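Side-chain contacts in competence damage-inducible protein A (Klebsiella pneumoniae subsp. pneumoniae MGH 78578, PDB 5V01), which is of unknown function but belongs to the CinA family, whose enzymatically active relatives deamidate nicotinamide mononucleotide: residues Val62-Asp67 / Asn72-Arg77; Ala45-Ala50 / Tyr160-Leu165; Arg24-Arg29 / Glu167-Trp172; Cys49-Ala52 / Ala56-Asp59. One frame throughout, in Å; residues are numbered along the deposited sequence. Where two conformers were deposited one is given.

Interaction 1 (Val62-Asp67 / Asn72-Arg77); sequences VVTFSD and NVLQVR
A strand-to-helix connection closes on itself here: V62 and T64, on strand 58-64, meet V73 and L74, in the last turn of helix 67-74. V62 spreads its two methyls between both partners. CG1 reaches V73 CG1, tip to tip, at 4.1 Å, while CG2 meets L74 CD2 at 4.0 Å. T64 crosses both partners obliquely. Its CG2, set beside the backbone N and anti to the carbonyl carbon (OG1 chi1 53°), comes to 3.8 Å from V73 CB and lies close to both V73 methyls. The same torsion places T64 OG1 3.8 Å from L74 CD1. That hydroxyl sits among carbon, but it makes a weak hydrogen bond to E37 O on the adjacent strand. No hydrogen bond joins the two segments, and all four touching residues are buried. I99 of helix 89-103 packs on V62 and L74, and M95 on T64. S66 is the N-cap of helix 67-74, its OG bonded to A69 N and to D59 of the second subunit, with a strand of which V62 and V63 pair antiparallel. This is a beta-alpha unit: the helix after strand 58-64 folds back onto it, the outermost strand of this chain's sheet, which runs on into the second subunit.

Interaction 2 (Ala45-Ala50 / Tyr160-Leu165); sequences AAALCA and YALAAL
No flat group takes part where A47 and L48 meet L162; the contact is made of methyls alone, and the one aromatic ring of the two segments, that of Y160, takes no part here and packs edge-to-face with F131. L162 does the work of its helix with a forked end. One branch, CD1, approaches A47 CB at 4.1 Å, and the other, CD2, meets L48 CD2 at 3.9 Å. The two leucines slide past each other in opposite directions and touch through one methyl each. Both place CG anti to the carbonyl carbon (chi1 -63° in L48, -68° in L162). For L48 this matters: its CB does not point straight at helix 150-169, yet the branched end still arrives there. A47 has no such reach; its CB points at L162 from the start. The backbones stay well apart, with 9.2 Å between A47 CA and L162 CA, a gap bridged mainly by the L162 side chain. No hydrogen bond crosses.

T15 of helix 15-29 touches both A47 and L162, and T19 adds to the cover on L162. Underneath, L48 and L165 both rest on L33 of strand 33-37. This is helix-to-helix packing within the layer that lies on one face of the central sheet, as expected of a layered alpha/beta fold, joining an early helix to the long C-terminal one.

Interaction 3 (Arg24-Arg29 / Glu167-Trp172); sequences RALIAR and EKLAHW
L169 leads with its CB, which lies 4.0 Å from A25 CB. Further out, the rotation that sets CG beside the backbone N (chi1 -74°) directs the fork at A25 and L26. CD1 also lies 4.0 Å from A25 CB and brushes L26 CG; CD2 meets L26 CD2 at 3.8 Å, the two leucines crossing at about a right angle. The same CD2 lies at the edge of the W172 ring, in its plane. W31, from a loop, and I107 of strand 107-113 close round this leucine, which thus ties the ends of the N-terminal helix 15-29 and the C-terminal helix 150-169 together beside the sheet of this alpha/beta fold. A bound sodium ion lies about 4 Å from the L169 side chain.

The backbone of L169 meets R29. Its O stands 3.2 Å above the guanidinium plane, offset toward the rim, and the short approach to NH2 has too poor an angle for a hydrogen bond. Water 1 makes the link instead, accepting from R29 NH2 and donating to L169 O and W172 O. Water 2 likewise joins R29 NE to W172 O. R29 NH1 binds A25 O at 3.0 Å, nearly in the guanidinium plane, while R29 N reaches that oxygen from the opposite face of its carbonyl plane.

Interaction 4 (Cys49-Ala52 / Ala56-Asp59); sequences CAQA and AFYD
C49, near the end of helix 43-50, meets Y58 through its sulfur. SG lies 3.8 Å from Y58 CE1, and it is nearest CE1 and CD1 rather than the centroid. From SG to the centre of the Y58 ring is 4.8 Å, and the line between them runs 62° off the ring normal. This is an oblique sulfur-aromatic contact. Y58 extends its ring toward the helix with CG anti to the backbone N, and beyond the ring its OH is hydrogen-bonded to T35 OG1 on the adjacent strand, which helps fix the tyrosine from the far end.

Two residues on, Q51 is the first to leave helical geometry, and the chain turns away. Its touch on F57 is made by the aliphatic part: CG stands 3.7 Å from F57 CZ and 4.0 Å from F57 CE2, with CB slightly farther from CZ. Q51 and F57 cross at about a right angle. The glutamine chain bends at chi2 (51°), and its amide plane lies 47° from the plane of the ring. A23 and L26 of helix 15-29 also pack on F57. T54 OG1, in the intervening turn, is hydrogen-bonded to Q51 O. Taken together, this is the helix-to-strand turn of a beta-alpha-beta crossover, in which strand 33-37, helix 43-50 and strand 58-64 follow in order and the two strands run parallel and adjacent.

Interactions 1, 2 and 4 are buried, whereas interaction 3 is partly exposed and is the one where water and an arginine join the apolar packing. Interactions 1 and 4 use opposite ends of strand 58-64, the first where the following helix packs back on the strand, the second in the turn from the preceding one. Interactions 2 and 4 share the end of helix 43-50, with L48 CD1 packing on Y58 CE2. Interactions 2 and 3 both draw on helix 150-169 and touch where L165 meets W172, while L26 of interaction 3 packs on F57 of interaction 4. Interaction 1 lies on the other side of the chain's centre from 2 and 3.

Interaction 1 (Val62-Asp67 / Asn72-Arg77)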
loop_
_atom_site.group_PDB
_atom_site.type_symbol
_atom_site.label_atom_id
_atom_site.label_comp_id
_atom_site.label_asym_id
_atom_site.label_seq_id
_atom_site.Cartn_x
_atom_site.Cartn_y
_atom_site.Cartn_z
ATOM N N VAL A 62 -3.052 2.164 -3.308
ATOM C CA VAL A 62 -3.543 0.811 -3.455
ATOM C C VAL A 62 -2.454 -0.146 -3.871
ATOM O O VAL A 62 -1.466 0.251 -4.512
ATOM C CB VAL A 62 -4.745 0.696 -4.421
ATOM C CG1 VAL A 62 -5.860 1.638 -4.000
ATOM C CG2 VAL A 62 -4.343 0.965 -5.874
ATOM N N VAL A 63 -2.654 -1.411 -3.499
ATOM C CA VAL A 63 -1.835 -2.527 -3.926
ATOM C C VAL A 63 -2.793 -3.490 -4.611
ATOM O O VAL A 63 -3.730 -3.995 -3.997
ATOM C CB VAL A 63 -1.139 -3.193 -2.734
ATOM C CG1 VAL A 63 -0.309 -4.373 -3.200
ATOM C CG2 VAL A 63 -0.286 -2.179 -2.035
ATOM N N THR A 64 -2.563 -3.705 -5.908
ATOM C CA THR A 64 -3.432 -4.545 -6.758
ATOM C C THR A 64 -2.520 -5.569 -7.403
ATOM O O THR A 64 -1.908 -5.299 -8.436
ATOM C CB THR A 64 -4.166 -3.702 -7.817
ATOM O OG1 THR A 64 -3.234 -2.912 -8.550
ATOM C CG2 THR A 64 -5.178 -2.788 -7.161
ATOM N N PHE A 65 -2.347 -6.711 -6.732
ATOM C CA PHE A 65 -1.263 -7.667 -7.037
ATOM C C PHE A 65 -1.544 -8.609 -8.214
ATOM O O PHE A 65 -0.620 -9.224 -8.731
ATOM C CB PHE A 65 -0.901 -8.432 -5.752
ATOM C CG PHE A 65 0.478 -9.002 -5.732
ATOM C CD1 PHE A 65 1.559 -8.171 -5.483
ATOM C CD2 PHE A 65 0.702 -10.372 -5.919
ATOM C CE1 PHE A 65 2.845 -8.677 -5.450
ATOM C CE2 PHE A 65 1.989 -10.882 -5.885
ATOM C CZ PHE A 65 3.062 -10.029 -5.647
ATOM N N SER A 66 -2.812 -8.712 -8.618
ATOM C CA SER A 66 -3.286 -9.612 -9.658
ATOM C C SER A 66 -3.980 -8.794 -10.765
ATOM O O SER A 66 -4.365 -7.643 -10.560
ATOM C CB SER A 66 -4.284 -10.603 -9.090
ATOM O OG SER A 66 -5.471 -9.907 -8.735
ATOM N N ASP A 67 -4.242 -9.451 -11.892
ATOM C CA ASP A 67 -4.996 -8.838 -12.975
ATOM C C ASP A 67 -6.404 -8.516 -12.485
ATOM O O ASP A 67 -6.941 -7.436 -12.753
ATOM C CB ASP A 67 -5.065 -9.764 -14.204
ATOM C CG ASP A 67 -3.749 -9.885 -14.972
ATOM O OD1 ASP A 67 -2.723 -9.342 -14.554
ATOM O OD2 ASP A 67 -3.750 -10.561 -16.037
ATOM N N ASN A 72 -10.794 -4.773 -10.776
ATOM C CA ASN A 72 -11.776 -4.484 -9.720
ATOM C C ASN A 72 -11.571 -3.092 -9.091
ATOM O O ASN A 72 -12.484 -2.291 -8.971
ATOM C CB ASN A 72 -11.678 -5.587 -8.643
ATOM C CG ASN A 72 -12.653 -5.405 -7.507
ATOM O OD1 ASN A 72 -13.794 -5.007 -7.729
ATOM N ND2 ASN A 72 -12.195 -5.677 -6.269
ATOM N N VAL A 73 -10.333 -2.821 -8.692
ATOM C CA VAL A 73 -10.035 -1.627 -7.917
ATOM C C VAL A 73 -9.784 -0.393 -8.797
ATOM O O VAL A 73 -10.128 0.719 -8.428
ATOM C CB VAL A 73 -8.822 -1.885 -6.990
ATOM C CG1 VAL A 73 -8.467 -0.630 -6.195
ATOM C CG2 VAL A 73 -9.121 -3.049 -6.062
ATOM N N LEU A 74 -9.164 -0.619 -9.952
ATOM C CA LEU A 74 -8.684 0.478 -10.809
ATOM C C LEU A 74 -9.335 0.584 -12.179
ATOM O O LEU A 74 -8.979 1.482 -12.949
ATOM C CB LEU A 74 -7.164 0.389 -10.954
ATOM C CG LEU A 74 -6.379 0.519 -9.642
ATOM C CD1 LEU A 74 -4.924 0.208 -9.919
ATOM C CD2 LEU A 74 -6.578 1.894 -9.029
ATOM N N GLN A 75 -10.294 -0.295 -12.468
ATOM C CA GLN A 75 -11.032 -0.320 -13.747
ATOM C C GLN A 75 -10.092 -0.491 -14.933
ATOM O O GLN A 75 -10.392 -0.067 -16.045
ATOM C CB GLN A 75 -11.936 0.899 -13.930
ATOM C CG GLN A 75 -13.011 1.042 -12.877
ATOM C CD GLN A 75 -12.491 1.635 -11.599
ATOM O OE1 GLN A 75 -11.756 2.626 -11.616
ATOM N NE2 GLN A 75 -12.847 1.019 -10.473
ATOM N N VAL A 76 -8.980 -1.194 -14.736
ATOM C CA VAL A 76 -8.120 -1.551 -15.875
ATOM C C VAL A 76 -8.971 -2.461 -16.760
ATOM O O VAL A 76 -9.653 -3.353 -16.278
ATOM C CB VAL A 76 -6.809 -2.224 -15.409
ATOM C CG1 VAL A 76 -6.002 -2.722 -16.598
ATOM C CG2 VAL A 76 -5.969 -1.254 -14.570
ATOM N N ARG A 77 -8.921 -2.215 -18.064
ATOM C CA ARG A 77 -9.728 -2.987 -19.022
ATOM C C ARG A 77 -9.233 -4.412 -19.145
ATOM O O ARG A 77 -8.037 -4.654 -19.294
ATOM C CB ARG A 77 -9.669 -2.371 -20.405
ATOM C CG ARG A 77 -10.250 -0.997 -20.490
ATOM C CD ARG A 77 -10.069 -0.534 -21.925
ATOM N NE ARG A 77 -10.669 0.770 -22.141
ATOM C CZ ARG A 77 -10.561 1.471 -23.270
ATOM N NH1 ARG A 77 -9.872 0.987 -24.288
ATOM N NH2 ARG A 77 -11.161 2.642 -23.371
#

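Interaction 2 (Ala45-Ala50 / Tyr160-Leu165)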
loop_
_atom_site.group_PDB
_atom_site.type_symbol
_atom_site.label_atom_id
_atom_site.label_comp_id
_atom_site.label_asym_id
_atom_site.label_seq_id
_atom_site.Cartn_x
_atom_site.Cartn_y
_atom_site.Cartn_z
ATOM N N ALA A 45 4.028 3.339 -1.209
ATOM C CA ALA A 45 3.163 3.979 -0.215
ATOM C C ALA A 45 3.917 4.078 1.116
ATOM O O ALA A 45 3.830 5.093 1.785
ATOM C CB ALA A 45 1.843 3.202 -0.053
ATOM N N ALA A 46 4.608 3.000 1.504
ATOM C CA ALA A 46 5.247 2.961 2.819
ATOM C C ALA A 46 6.321 4.042 2.940
ATOM O O ALA A 46 6.460 4.662 3.985
ATOM C CB ALA A 46 5.821 1.587 3.111
ATOM N N ALA A 47 7.060 4.277 1.864
ATOM C CA ALA A 47 8.029 5.358 1.863
ATOM C C ALA A 47 7.365 6.710 2.087
ATOM O O ALA A 47 7.829 7.552 2.871
ATOM C CB ALA A 47 8.826 5.354 0.576
ATOM N N LEU A 48 6.287 6.930 1.352
ATOM C CA LEU A 48 5.557 8.196 1.462
ATOM C C LEU A 48 4.901 8.410 2.831
ATOM O O LEU A 48 4.778 9.558 3.308
ATOM C CB LEU A 48 4.533 8.325 0.326
ATOM C CG LEU A 48 5.191 8.371 -1.050
ATOM C CD1 LEU A 48 4.228 7.925 -2.147
ATOM C CD2 LEU A 48 5.796 9.731 -1.348
ATOM N N CYS A 49 4.446 7.319 3.444
ATOM C CA CYS A 49 3.847 7.378 4.774
ATOM C C CYS A 49 4.873 7.436 5.903
ATOM O O CYS A 49 4.546 7.864 6.996
ATOM C CB CYS A 49 2.869 6.227 4.977
ATOM S SG CYS A 49 1.415 6.333 3.897
ATOM N N ALA A 50 6.101 7.016 5.644
ATOM C CA ALA A 50 7.165 7.141 6.648
ATOM C C ALA A 50 7.562 8.600 6.751
ATOM O O ALA A 50 7.973 9.047 7.773
ATOM C CB ALA A 50 8.342 6.280 6.299
ATOM N N TYR A 160 13.555 4.609 -7.736
ATOM C CA TYR A 160 13.481 5.203 -9.079
ATOM C C TYR A 160 12.196 6.008 -9.237
ATOM O O TYR A 160 12.203 7.109 -9.776
ATOM C CB TYR A 160 13.560 4.112 -10.152
ATOM C CG TYR A 160 13.597 4.677 -11.542
ATOM C CD1 TYR A 160 14.769 5.210 -12.032
ATOM C CD2 TYR A 160 12.457 4.754 -12.335
ATOM C CE1 TYR A 160 14.829 5.769 -13.281
ATOM C CE2 TYR A 160 12.522 5.317 -13.590
ATOM C CZ TYR A 160 13.710 5.832 -14.047
ATOM O OH TYR A 160 13.812 6.402 -15.289
ATOM N N ALA A 161 11.081 5.436 -8.796
ATOM C CA ALA A 161 9.807 6.142 -8.897
ATOM C C ALA A 161 9.863 7.506 -8.225
ATOM O O ALA A 161 9.365 8.501 -8.756
ATOM C CB ALA A 161 8.673 5.321 -8.316
ATOM N N LEU A 162 10.480 7.529 -7.039
ATOM C CA LEU A 162 10.582 8.745 -6.259
ATOM C C LEU A 162 11.596 9.734 -6.847
ATOM O O LEU A 162 11.351 10.937 -6.834
ATOM C CB LEU A 162 10.932 8.435 -4.802
ATOM C CG LEU A 162 9.834 7.708 -4.015
ATOM C CD1 LEU A 162 10.430 7.086 -2.745
ATOM C CD2 LEU A 162 8.674 8.637 -3.689
ATOM N N ALA A 163 12.752 9.228 -7.283
ATOM C CA ALA A 163 13.787 10.095 -7.859
ATOM C C ALA A 163 13.250 10.755 -9.125
ATOM O O ALA A 163 13.445 11.958 -9.345
ATOM C CB ALA A 163 15.049 9.314 -8.146
ATOM N N ALA A 164 12.555 9.980 -9.953
ATOM C CA ALA A 164 11.977 10.549 -11.183
ATOM C C ALA A 164 10.879 11.567 -10.858
ATOM O O ALA A 164 10.761 12.628 -11.477
ATOM C CB ALA A 164 11.441 9.453 -12.075
ATOM N N LEU A 165 10.054 11.251 -9.849
ATOM C CA LEU A 165 9.041 12.198 -9.402
ATOM C C LEU A 165 9.684 13.512 -8.932
ATOM O O LEU A 165 9.188 14.585 -9.264
ATOM C CB LEU A 165 8.224 11.600 -8.262
ATOM C CG LEU A 165 7.178 12.554 -7.660
ATOM C CD1 LEU A 165 6.138 12.962 -8.699
ATOM C CD2 LEU A 165 6.521 11.957 -6.424
#

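Interaction 3 (Arg24-Arg29 / Glu167-Trp172)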
loop_
_atom_site.group_PDB
_atom_site.type_symbol
_atom_site.label_atom_id
_atom_site.label_comp_id
_atom_site.label_asym_id
_atom_site.label_seq_id
_atom_site.Cartn_x
_atom_site.Cartn_y
_atom_site.Cartn_z
ATOM N N ARG A 24 8.336 18.300 0.245
ATOM C CA ARG A 24 8.474 19.751 0.234
ATOM C C ARG A 24 7.952 20.367 -1.059
ATOM O O ARG A 24 7.286 21.399 -1.040
ATOM C CB ARG A 24 9.928 20.153 0.460
ATOM C CG ARG A 24 10.178 20.736 1.827
ATOM C CD ARG A 24 11.661 20.958 2.052
ATOM N NE ARG A 24 12.378 19.688 2.077
ATOM C CZ ARG A 24 13.371 19.375 1.253
ATOM N NH1 ARG A 24 13.798 20.248 0.346
ATOM N NH2 ARG A 24 13.946 18.192 1.354
ATOM N N ALA A 25 8.267 19.731 -2.183
ATOM C CA ALA A 25 7.858 20.242 -3.488
ATOM C C ALA A 25 6.345 20.152 -3.671
ATOM O O ALA A 25 5.721 21.086 -4.165
ATOM C CB ALA A 25 8.587 19.501 -4.579
ATOM N N LEU A 26 5.753 19.023 -3.254
ATOM C CA LEU A 26 4.300 18.893 -3.304
ATOM C C LEU A 26 3.602 19.921 -2.419
ATOM O O LEU A 26 2.659 20.577 -2.861
ATOM C CB LEU A 26 3.855 17.487 -2.910
ATOM C CG LEU A 26 4.208 16.379 -3.898
ATOM C CD1 LEU A 26 3.980 15.032 -3.209
ATOM C CD2 LEU A 26 3.391 16.465 -5.181
ATOM N N ILE A 27 4.075 20.056 -1.183
ATOM C CA ILE A 27 3.471 20.986 -0.220
ATOM C C ILE A 27 3.599 22.429 -0.711
ATOM O O ILE A 27 2.637 23.193 -0.619
ATOM C CB ILE A 27 4.066 20.794 1.193
ATOM C CG1 ILE A 27 3.623 19.439 1.758
ATOM C CG2 ILE A 27 3.631 21.901 2.146
ATOM C CD1 ILE A 27 4.440 18.999 2.939
ATOM N N ALA A 28 4.756 22.770 -1.294
ATOM C CA ALA A 28 4.978 24.119 -1.828
ATOM C C ALA A 28 3.983 24.488 -2.931
ATOM O O ALA A 28 3.632 25.675 -3.068
ATOM C CB ALA A 28 6.408 24.272 -2.321
ATOM N N ARG A 29 3.518 23.479 -3.683
ATOM C CA ARG A 29 2.588 23.726 -4.797
ATOM C C ARG A 29 1.132 23.464 -4.456
ATOM O O ARG A 29 0.262 23.766 -5.257
ATOM C CB ARG A 29 2.988 22.869 -5.994
ATOM C CG ARG A 29 4.304 23.325 -6.561
ATOM C CD ARG A 29 4.862 22.358 -7.559
ATOM N NE ARG A 29 6.107 22.876 -8.127
ATOM C CZ ARG A 29 7.277 22.937 -7.484
ATOM N NH1 ARG A 29 7.420 22.505 -6.217
ATOM N NH2 ARG A 29 8.320 23.429 -8.113
ATOM N N GLU A 167 12.476 14.896 -9.843
ATOM C CA GLU A 167 12.884 15.595 -11.051
ATOM C C GLU A 167 11.709 16.255 -11.747
ATOM O O GLU A 167 11.766 17.431 -12.107
ATOM C CB GLU A 167 13.662 14.658 -11.976
ATOM C CG GLU A 167 14.415 15.304 -13.124
ATOM C CD GLU A 167 13.563 15.754 -14.279
ATOM O OE1 GLU A 167 12.398 15.329 -14.431
ATOM O OE2 GLU A 167 14.087 16.574 -15.053
ATOM N N LYS A 168 10.621 15.499 -11.907
ATOM C CA LYS A 168 9.453 16.028 -12.578
ATOM C C LYS A 168 8.811 17.193 -11.854
ATOM O O LYS A 168 8.383 18.156 -12.497
ATOM C CB LYS A 168 8.433 14.933 -12.881
ATOM C CG LYS A 168 8.949 13.932 -13.906
ATOM C CD LYS A 168 8.100 12.679 -14.021
ATOM C CE LYS A 168 8.833 11.510 -14.671
ATOM N NZ LYS A 168 9.273 11.842 -16.031
ATOM N N LEU A 169 8.816 17.155 -10.519
ATOM C CA LEU A 169 8.247 18.232 -9.726
ATOM C C LEU A 169 8.969 19.553 -9.925
ATOM O O LEU A 169 8.359 20.585 -9.748
ATOM C CB LEU A 169 8.221 17.868 -8.237
ATOM C CG LEU A 169 7.131 16.848 -7.874
ATOM C CD1 LEU A 169 7.381 16.223 -6.509
ATOM C CD2 LEU A 169 5.759 17.492 -7.932
ATOM N N ALA A 170 10.249 19.495 -10.302
ATOM C CA ALA A 170 11.032 20.700 -10.540
ATOM C C ALA A 170 10.672 21.405 -11.869
ATOM O O ALA A 170 11.169 22.499 -12.120
ATOM C CB ALA A 170 12.514 20.363 -10.484
ATOM N N HIS A 171 9.795 20.789 -12.679
ATOM C CA HIS A 171 9.441 21.338 -13.985
ATOM C C HIS A 171 7.968 21.427 -14.301
ATOM O O HIS A 171 7.583 22.145 -15.212
ATOM C CB HIS A 171 10.159 20.531 -15.062
ATOM C CG HIS A 171 11.636 20.555 -14.871
ATOM N ND1 HIS A 171 12.342 19.646 -14.123
ATOM C CD2 HIS A 171 12.528 21.510 -15.222
ATOM C CE1 HIS A 171 13.619 20.016 -14.071
ATOM N NE2 HIS A 171 13.752 21.140 -14.734
ATOM N N TRP A 172 7.126 20.674 -13.595
ATOM C CA TRP A 172 5.713 20.662 -13.909
ATOM C C TRP A 172 5.037 21.968 -13.581
ATOM O O TRP A 172 5.357 22.605 -12.574
ATOM C CB TRP A 172 5.001 19.544 -13.140
ATOM C CG TRP A 172 4.994 18.228 -13.787
ATOM C CD1 TRP A 172 4.931 17.938 -15.107
ATOM C CD2 TRP A 172 4.971 16.986 -13.100
ATOM N NE1 TRP A 172 4.861 16.568 -15.290
ATOM C CE2 TRP A 172 4.885 15.966 -14.063
ATOM C CE3 TRP A 172 5.004 16.640 -11.751
ATOM C CZ2 TRP A 172 4.855 14.606 -13.713
ATOM C CZ3 TRP A 172 4.977 15.302 -11.407
ATOM C CH2 TRP A 172 4.897 14.303 -12.380
HETATM O O HOH W 1 7.778 22.882 -11.162
HETATM O O HOH W 2 4.895 24.545 -10.588
#

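Interaction 4 (Cys49-Ala52 / Ala56-Asp59)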
loop_
_atom_site.group_PDB
_atom_site.type_symbol
_atom_site.label_atom_id
_atom_site.label_comp_id
_atom_site.label_asym_id
_atom_site.label_seq_id
_atom_site.Cartn_x
_atom_site.Cartn_y
_atom_site.Cartn_z
ATOM N N CYS A 49 4.446 7.319 3.444
ATOM C CA CYS A 49 3.847 7.378 4.774
ATOM C C CYS A 49 4.873 7.436 5.903
ATOM O O CYS A 49 4.546 7.864 6.996
ATOM C CB CYS A 49 2.869 6.227 4.977
ATOM S SG CYS A 49 1.415 6.333 3.897
ATOM N N ALA A 50 6.101 7.016 5.644
ATOM C CA ALA A 50 7.165 7.141 6.648
ATOM C C ALA A 50 7.562 8.600 6.751
ATOM O O ALA A 50 7.973 9.047 7.773
ATOM C CB ALA A 50 8.342 6.280 6.299
ATOM N N GLN A 51 7.428 9.337 5.655
ATOM C CA GLN A 51 7.712 10.783 5.633
ATOM C C GLN A 51 6.813 11.543 6.633
ATOM O O GLN A 51 5.631 11.258 6.712
ATOM C CB GLN A 51 7.421 11.266 4.200
ATOM C CG GLN A 51 7.712 12.692 3.856
ATOM C CD GLN A 51 9.099 13.119 4.229
ATOM O OE1 GLN A 51 10.083 12.396 3.997
ATOM N NE2 GLN A 51 9.190 14.291 4.849
ATOM N N ALA A 52 7.362 12.495 7.380
ATOM C CA ALA A 52 6.716 13.042 8.609
ATOM C C ALA A 52 5.363 13.769 8.491
ATOM O O ALA A 52 4.552 13.786 9.445
ATOM C CB ALA A 52 7.683 13.984 9.300
ATOM N N ALA A 56 -0.206 16.085 4.589
ATOM C CA ALA A 56 -0.120 17.343 3.857
ATOM C C ALA A 56 -0.000 17.160 2.338
ATOM O O ALA A 56 -0.171 18.136 1.584
ATOM C CB ALA A 56 1.045 18.171 4.375
ATOM N N PHE A 57 0.314 15.942 1.886
ATOM C CA PHE A 57 0.485 15.700 0.440
ATOM C C PHE A 57 0.003 14.363 -0.106
ATOM O O PHE A 57 0.059 14.143 -1.305
ATOM C CB PHE A 57 1.954 15.892 0.031
ATOM C CG PHE A 57 2.886 14.899 0.654
ATOM C CD1 PHE A 57 3.143 13.679 0.047
ATOM C CD2 PHE A 57 3.453 15.156 1.897
ATOM C CE1 PHE A 57 3.993 12.763 0.657
ATOM C CE2 PHE A 57 4.298 14.255 2.491
ATOM C CZ PHE A 57 4.548 13.042 1.889
ATOM N N TYR A 58 -0.456 13.456 0.752
ATOM C CA TYR A 58 -0.765 12.076 0.330
ATOM C C TYR A 58 -1.797 11.494 1.243
ATOM O O TYR A 58 -1.703 11.631 2.474
ATOM C CB TYR A 58 0.503 11.219 0.437
ATOM C CG TYR A 58 0.352 9.749 0.053
ATOM C CD1 TYR A 58 0.039 8.784 0.991
ATOM C CD2 TYR A 58 0.566 9.340 -1.240
ATOM C CE1 TYR A 58 -0.080 7.452 0.634
ATOM C CE2 TYR A 58 0.465 8.033 -1.611
ATOM C CZ TYR A 58 0.133 7.075 -0.679
ATOM O OH TYR A 58 0.065 5.752 -1.047
ATOM N N ASP A 59 -2.777 10.818 0.674
ATOM C CA ASP A 59 -3.623 10.019 1.546
ATOM C C ASP A 59 -4.137 8.704 1.030
ATOM O O ASP A 59 -4.626 7.968 1.854
ATOM C CB ASP A 59 -4.766 10.857 2.085
ATOM C CG ASP A 59 -5.605 11.444 1.002
ATOM O OD1 ASP A 59 -5.971 10.701 0.095
ATOM O OD2 ASP A 59 -5.913 12.655 1.074
#